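Local coordinates for putative isochorismatase hydrolase (Oleispira antarctica, PDB 3LQY), which is a putative isochorismatase-family hydrolase with a parallel-sheet alpha/beta fold, probably acting on a small-molecule substrate, at residues L44-F47 with R48-G51; A83-E86 with G87-V90; N28-V31 with G32-A35. All coordinates share one frame; numbering follows the deposited sequence.

Contact 1. Residues L44-F47 with R48-G51; sequences LAKF and RQQG
R48 meets L44 one helical turn back, both through the backbone and through a side chain laid out beside it. Its amide donates to L44 O at 3.2 Å, the N-H pointing almost straight at the oxygen (164°). The arginine chain runs extended from CG to NE, which brings the guanidinium alongside L44, with CD2 over one face, offset toward the rim and only 3.2 Å from R48 NE. NE is paired with E88 in a salt bridge, and NH2 donates to A83 O. L44 belongs to the inner side of the helix, packing on strands 8-13 and 54-59 through L12 and V54, as does F47 through L10 and V54.

Q49 repeats the backbone pattern, its amide donating to A45 O at 2.9 Å. Its OE1 also receives a weak bond from K46 NZ: the Q49 chain bends at chi2 and brings OE1 back to the lysine, whose CD and NZ both lie 3.3 Å from it.

The Q50 amide makes the third bond in the row, to K46 O at 2.9 Å, although its own phi and psi are no longer helical. This is the C-terminal turn of helix 33-49, from which G51 carries the chain away.

The chemistry is therefore unequal: three i to i+4 amide bonds set the backbone, K46 and Q49 add little, and apolar L44 supports a guanidinium whose charge is probably balanced largely by E88.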
loop_
_atom_site.group_PDB
_atom_site.type_symbol
_atom_site.label_atom_id
_atom_site.label_comp_id
_atom_site.label_asym_id
_atom_site.label_seq_id
_atom_site.Cartn_x
_atom_site.Cartn_y
_atom_site.Cartn_z
ATOM N N LEU A 44 -11.354 1.359 -1.666
ATOM C CA LEU A 44 -11.464 0.606 -2.911
ATOM C C LEU A 44 -12.852 0.751 -3.539
ATOM O O LEU A 44 -13.007 0.896 -4.767
ATOM C CB LEU A 44 -11.260 -0.874 -2.619
ATOM C CG LEU A 44 -10.350 -1.640 -3.581
ATOM C CD1 LEU A 44 -10.597 -3.046 -3.359
ATOM C CD2 LEU A 44 -10.505 -1.296 -5.047
ATOM N N ALA A 45 -13.860 0.657 -2.673
ATOM C CA ALA A 45 -15.258 0.697 -3.090
ATOM C C ALA A 45 -15.626 2.093 -3.595
ATOM O O ALA A 45 -16.359 2.239 -4.577
ATOM C CB ALA A 45 -16.189 0.273 -1.930
ATOM N N LYS A 46 -15.133 3.120 -2.913
ATOM C CA LYS A 46 -15.362 4.506 -3.334
ATOM C C LYS A 46 -14.774 4.802 -4.728
ATOM O O LYS A 46 -15.439 5.389 -5.568
ATOM C CB LYS A 46 -14.802 5.475 -2.284
ATOM C CG LYS A 46 -15.210 6.964 -2.496
ATOM C CD LYS A 46 -16.732 7.135 -2.677
ATOM C CE LYS A 46 -17.207 8.499 -2.261
ATOM N NZ LYS A 46 -18.681 8.579 -2.161
ATOM N N PHE A 47 -13.537 4.376 -4.973
ATOM C CA PHE A 47 -12.840 4.645 -6.251
ATOM C C PHE A 47 -13.578 3.989 -7.419
ATOM O O PHE A 47 -13.817 4.635 -8.461
ATOM C CB PHE A 47 -11.349 4.195 -6.196
ATOM C CG PHE A 47 -10.395 5.291 -5.789
ATOM C CD1 PHE A 47 -10.357 5.756 -4.472
ATOM C CD2 PHE A 47 -9.552 5.879 -6.731
ATOM C CE1 PHE A 47 -9.449 6.831 -4.089
ATOM C CE2 PHE A 47 -8.648 6.945 -6.362
ATOM C CZ PHE A 47 -8.633 7.418 -5.055
ATOM N N ARG A 48 -13.970 2.719 -7.228
ATOM C CA ARG A 48 -14.673 1.972 -8.250
ATOM C C ARG A 48 -16.067 2.563 -8.480
ATOM O O ARG A 48 -16.537 2.599 -9.606
ATOM C CB ARG A 48 -14.820 0.491 -7.862
ATOM C CG ARG A 48 -13.522 -0.282 -7.850
ATOM C CD ARG A 48 -13.675 -1.583 -7.103
ATOM N NE ARG A 48 -12.502 -2.430 -7.270
ATOM C CZ ARG A 48 -12.328 -3.599 -6.647
ATOM N NH1 ARG A 48 -13.257 -4.043 -5.806
ATOM N NH2 ARG A 48 -11.230 -4.325 -6.861
ATOM N N GLN A 49 -16.700 2.990 -7.387
ATOM C CA GLN A 49 -17.974 3.696 -7.403
ATOM C C GLN A 49 -17.900 4.991 -8.230
ATOM O O GLN A 49 -18.868 5.346 -8.899
ATOM C CB GLN A 49 -18.452 3.994 -5.967
ATOM C CG GLN A 49 -19.833 4.694 -5.857
ATOM C CD GLN A 49 -19.848 5.819 -4.821
ATOM O OE1 GLN A 49 -19.147 6.828 -4.964
ATOM N NE2 GLN A 49 -20.665 5.654 -3.783
ATOM N N GLN A 50 -16.763 5.687 -8.177
ATOM C CA GLN A 50 -16.492 6.783 -9.109
ATOM C C GLN A 50 -15.779 6.166 -10.329
ATOM O O GLN A 50 -15.728 4.940 -10.471
ATOM C CB GLN A 50 -15.682 7.902 -8.426
ATOM C CG GLN A 50 -16.323 8.438 -7.146
ATOM C CD GLN A 50 -17.725 8.949 -7.378
ATOM O OE1 GLN A 50 -17.941 9.904 -8.129
ATOM N NE2 GLN A 50 -18.701 8.291 -6.759
ATOM N N GLY A 51 -15.258 6.988 -11.233
ATOM C CA GLY A 51 -14.636 6.440 -12.440
ATOM C C GLY A 51 -13.220 6.056 -12.089
ATOM O O GLY A 51 -12.503 5.511 -12.932
#

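Contact 2. Residues A83-E86 with G87-V90; sequences AAQE and GEAV
E88 faces Q85 through two hydrogen bonds, one from its backbone and one to its side chain. In the first, E88 N donates to Q85 O over 3.2 Å, approaching from above the carbonyl plane and closing a type II beta turn. In the second the direction reverses: Q85 N donates to E88 OE1 at 3.1 Å, with the N-H to oxygen angle 149°. The amide meets that oxygen from well above the carboxylate plane. E88 CG lies beside its own backbone N, and from there the chain extends back across the mouth of the turn, bringing E88 CD to 3.8 Å from Q85 CB.

The carboxylate has two further partners outside the loop. OE1 also accepts from H56 NE2, while OE2 forms a salt bridge with R48 NE, so three donors hold the carboxylate, which probably restricts its rotation. A glutamine here removes the negative charge and would probably leave R48 without its ionic mate.

Apolar packing is slighter. A84 CB touches V90 CG2 at 3.8 Å, bridging the two arms of the loop. At the bend E86 folds its side chain back over the peptide, placing OE1 2.9 Å from G87 N, but the angle is too poor for a bond.

G87 occupies the third position of the turn, where a side chain would clash with E86 O. The whole is a classic type II turn with glycine at that place, here leading into V90 and the edge strand 90-93 of the parallel sheet.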
loop_
_atom_site.group_PDB
_atom_site.type_symbol
_atom_site.label_atom_id
_atom_site.label_comp_id
_atom_site.label_asym_id
_atom_site.label_seq_id
_atom_site.Cartn_x
_atom_site.Cartn_y
_atom_site.Cartn_z
ATOM N N ALA A 83 -9.307 -7.705 -3.093
ATOM C CA ALA A 83 -8.880 -8.352 -4.336
ATOM C C ALA A 83 -9.049 -7.423 -5.559
ATOM O O ALA A 83 -9.967 -6.576 -5.611
ATOM C CB ALA A 83 -9.672 -9.664 -4.545
ATOM N N ALA A 84 -8.177 -7.608 -6.551
ATOM C CA ALA A 84 -8.235 -6.833 -7.784
ATOM C C ALA A 84 -9.412 -7.261 -8.658
ATOM O O ALA A 84 -9.967 -8.372 -8.505
ATOM C CB ALA A 84 -6.925 -6.963 -8.555
ATOM N N GLN A 85 -9.783 -6.373 -9.581
ATOM C CA GLN A 85 -10.844 -6.626 -10.579
ATOM C C GLN A 85 -10.292 -6.472 -11.986
ATOM O O GLN A 85 -9.214 -5.930 -12.160
ATOM C CB GLN A 85 -11.976 -5.625 -10.378
ATOM C CG GLN A 85 -12.994 -6.078 -9.340
ATOM C CD GLN A 85 -14.057 -5.033 -9.084
ATOM O OE1 GLN A 85 -13.994 -3.909 -9.621
ATOM N NE2 GLN A 85 -15.046 -5.395 -8.260
ATOM N N GLU A 86 -11.008 -6.937 -12.999
ATOM C CA GLU A 86 -10.500 -6.792 -14.351
ATOM C C GLU A 86 -10.385 -5.313 -14.635
ATOM O O GLU A 86 -11.228 -4.517 -14.191
ATOM C CB GLU A 86 -11.414 -7.493 -15.392
ATOM C CG GLU A 86 -10.837 -7.464 -16.818
ATOM C CD GLU A 86 -11.084 -6.140 -17.591
ATOM O OE1 GLU A 86 -11.645 -5.164 -17.022
ATOM O OE2 GLU A 86 -10.719 -6.074 -18.795
ATOM N N GLY A 87 -9.326 -4.945 -15.355
ATOM C CA GLY A 87 -9.091 -3.555 -15.724
ATOM C C GLY A 87 -8.059 -2.911 -14.820
ATOM O O GLY A 87 -7.324 -2.020 -15.259
ATOM N N GLU A 88 -8.004 -3.365 -13.561
ATOM C CA GLU A 88 -7.134 -2.779 -12.547
ATOM C C GLU A 88 -5.791 -3.488 -12.622
ATOM O O GLU A 88 -5.723 -4.694 -12.415
ATOM C CB GLU A 88 -7.750 -2.956 -11.158
ATOM C CG GLU A 88 -9.185 -2.466 -11.046
ATOM C CD GLU A 88 -9.749 -2.648 -9.618
ATOM O OE1 GLU A 88 -9.155 -3.439 -8.853
ATOM O OE2 GLU A 88 -10.807 -2.049 -9.295
ATOM N N ALA A 89 -4.742 -2.753 -12.967
ATOM C CA ALA A 89 -3.414 -3.316 -13.147
ATOM C C ALA A 89 -2.886 -3.829 -11.815
ATOM O O ALA A 89 -3.151 -3.244 -10.756
ATOM C CB ALA A 89 -2.444 -2.247 -13.709
ATOM N N VAL A 90 -2.120 -4.911 -11.883
ATOM C CA VAL A 90 -1.405 -5.419 -10.721
ATOM C C VAL A 90 0.079 -5.452 -11.044
ATOM O O VAL A 90 0.500 -6.132 -11.977
ATOM C CB VAL A 90 -1.903 -6.848 -10.385
ATOM C CG1 VAL A 90 -1.045 -7.469 -9.307
ATOM C CG2 VAL A 90 -3.356 -6.780 -9.966
#

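Contact 3. Residues N28-V31 with G32-A35; sequences NPLV and GTEA
L30 and T33 touch where the loop bends into helix 33-49, with T33 OG1 set 3.3 Å from L30 CB. The two side chains run across one another, and it is the threonine oxygen, not its methyl, that faces the leucine. The T33 torsion accounts for this: OG1 lies beside the backbone N at chi1 -37°, some way off a fully staggered position, while CG2 is swung away from the N. From there the hydroxyl also reaches Y19 O, to which it is hydrogen-bonded. L30 leans against the same Y19.

E34 joins the loop through solvent. Its chain bends back at chi2 (74°), and the carboxylate thereby turns toward the loop. A water donates to E34 OE1 at 2.7 Å and to L30 O at 2.9 Å, linking E34 to the carbonyl four residues earlier. The other oxygen, OE2, is held by T22 OG1, so both carboxylate oxygens have partners.

V31 keeps to the outer side of the bend. Its CG1 methyl lies 3.4 Å from G32 N, close over the peptide, and its carbonyl oxygen is hydrogen-bonded to a glycerol that probably came from the crystallisation liquor. G32 takes the N-cap position with positive phi; a CB there would collide with V31 O.

This is an N-terminal helix start with glycine at the N-cap, and its chemistry is mostly indirect: between the segments there is packing of L30 CB on T33 OG1, while the polar groups are satisfied by Y19, T22 and the water that the L30 carbonyl and the glutamate share.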
loop_
_atom_site.group_PDB
_atom_site.type_symbol
_atom_site.label_atom_id
_atom_site.label_comp_id
_atom_site.label_asym_id
_atom_site.label_seq_id
_atom_site.Cartn_x
_atom_site.Cartn_y
_atom_site.Cartn_z
ATOM N N ASN A 28 4.297 -13.907 7.765
ATOM C CA ASN A 28 4.840 -12.604 8.193
ATOM C C ASN A 28 3.706 -11.710 8.694
ATOM O O ASN A 28 3.502 -10.626 8.160
ATOM C CB ASN A 28 5.600 -11.940 7.029
ATOM C CG ASN A 28 6.717 -10.986 7.504
ATOM O OD1 ASN A 28 7.858 -11.403 7.782
ATOM N ND2 ASN A 28 6.389 -9.695 7.566
ATOM N N PRO A 29 2.925 -12.204 9.684
ATOM C CA PRO A 29 1.736 -11.523 10.169
ATOM C C PRO A 29 2.108 -10.182 10.754
ATOM O O PRO A 29 3.150 -10.077 11.438
ATOM C CB PRO A 29 1.156 -12.489 11.223
ATOM C CG PRO A 29 2.314 -13.278 11.665
ATOM C CD PRO A 29 3.174 -13.449 10.432
ATOM N N LEU A 30 1.314 -9.174 10.407
ATOM C CA LEU A 30 1.512 -7.814 10.895
ATOM C C LEU A 30 0.459 -7.523 11.920
ATOM O O LEU A 30 -0.472 -8.300 12.088
ATOM C CB LEU A 30 1.354 -6.828 9.756
ATOM C CG LEU A 30 2.226 -7.062 8.538
ATOM C CD1 LEU A 30 1.891 -5.971 7.503
ATOM C CD2 LEU A 30 3.742 -7.054 8.829
ATOM N N VAL A 31 0.594 -6.388 12.574
ATOM C CA VAL A 31 -0.340 -5.929 13.597
ATOM C C VAL A 31 -1.449 -5.117 12.959
ATOM O O VAL A 31 -1.174 -4.154 12.271
ATOM C CB VAL A 31 0.376 -5.056 14.647
ATOM C CG1 VAL A 31 -0.638 -4.420 15.569
ATOM C CG2 VAL A 31 1.405 -5.889 15.416
ATOM N N GLY A 32 -2.709 -5.561 13.121
ATOM C CA GLY A 32 -3.852 -4.757 12.640
ATOM C C GLY A 32 -4.103 -4.819 11.146
ATOM O O GLY A 32 -4.778 -3.936 10.562
ATOM N N THR A 33 -3.600 -5.851 10.480
ATOM C CA THR A 33 -3.753 -5.914 9.033
ATOM C C THR A 33 -5.229 -5.980 8.601
ATOM O O THR A 33 -5.641 -5.367 7.621
ATOM C CB THR A 33 -3.068 -7.130 8.444
ATOM O OG1 THR A 33 -1.844 -7.394 9.131
ATOM C CG2 THR A 33 -2.837 -6.943 6.932
ATOM N N GLU A 34 -6.013 -6.756 9.333
ATOM C CA GLU A 34 -7.429 -6.950 8.978
ATOM C C GLU A 34 -8.184 -5.624 8.993
ATOM O O GLU A 34 -8.898 -5.282 8.016
ATOM C CB GLU A 34 -8.061 -7.964 9.940
ATOM C CG GLU A 34 -7.606 -9.381 9.703
ATOM C CD GLU A 34 -6.207 -9.711 10.155
ATOM O OE1 GLU A 34 -5.524 -8.860 10.823
ATOM O OE2 GLU A 34 -5.752 -10.798 9.784
ATOM N N ALA A 35 -8.010 -4.872 10.087
ATOM C CA ALA A 35 -8.612 -3.554 10.209
ATOM C C ALA A 35 -8.132 -2.605 9.104
ATOM O O ALA A 35 -8.947 -1.840 8.552
ATOM C CB ALA A 35 -8.343 -2.905 11.602
HETATM O O HOH W 1 -2.918 -9.550 11.299
#

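In the fold
Read from the N terminus, the three contacts come in series, each closed before the next begins, with no nesting or crossing. Contact 3 ends the loop that follows strand 8-13 and opens helix 33-49; contact 1 marks the far end of that same helix, the two centres about 24 Å apart. The chain then passes through strand 54-59 and a long loop, whose last bend, contact 2, delivers it to the edge strand 90-93. Contacts 1 and 2 meet directly, R48 NE lying 2.7 Å from E88 OE2, so the helix end is tied to the loop entering the edge strand. Contact 3 stands apart, its nearest atoms about 11 Å from either.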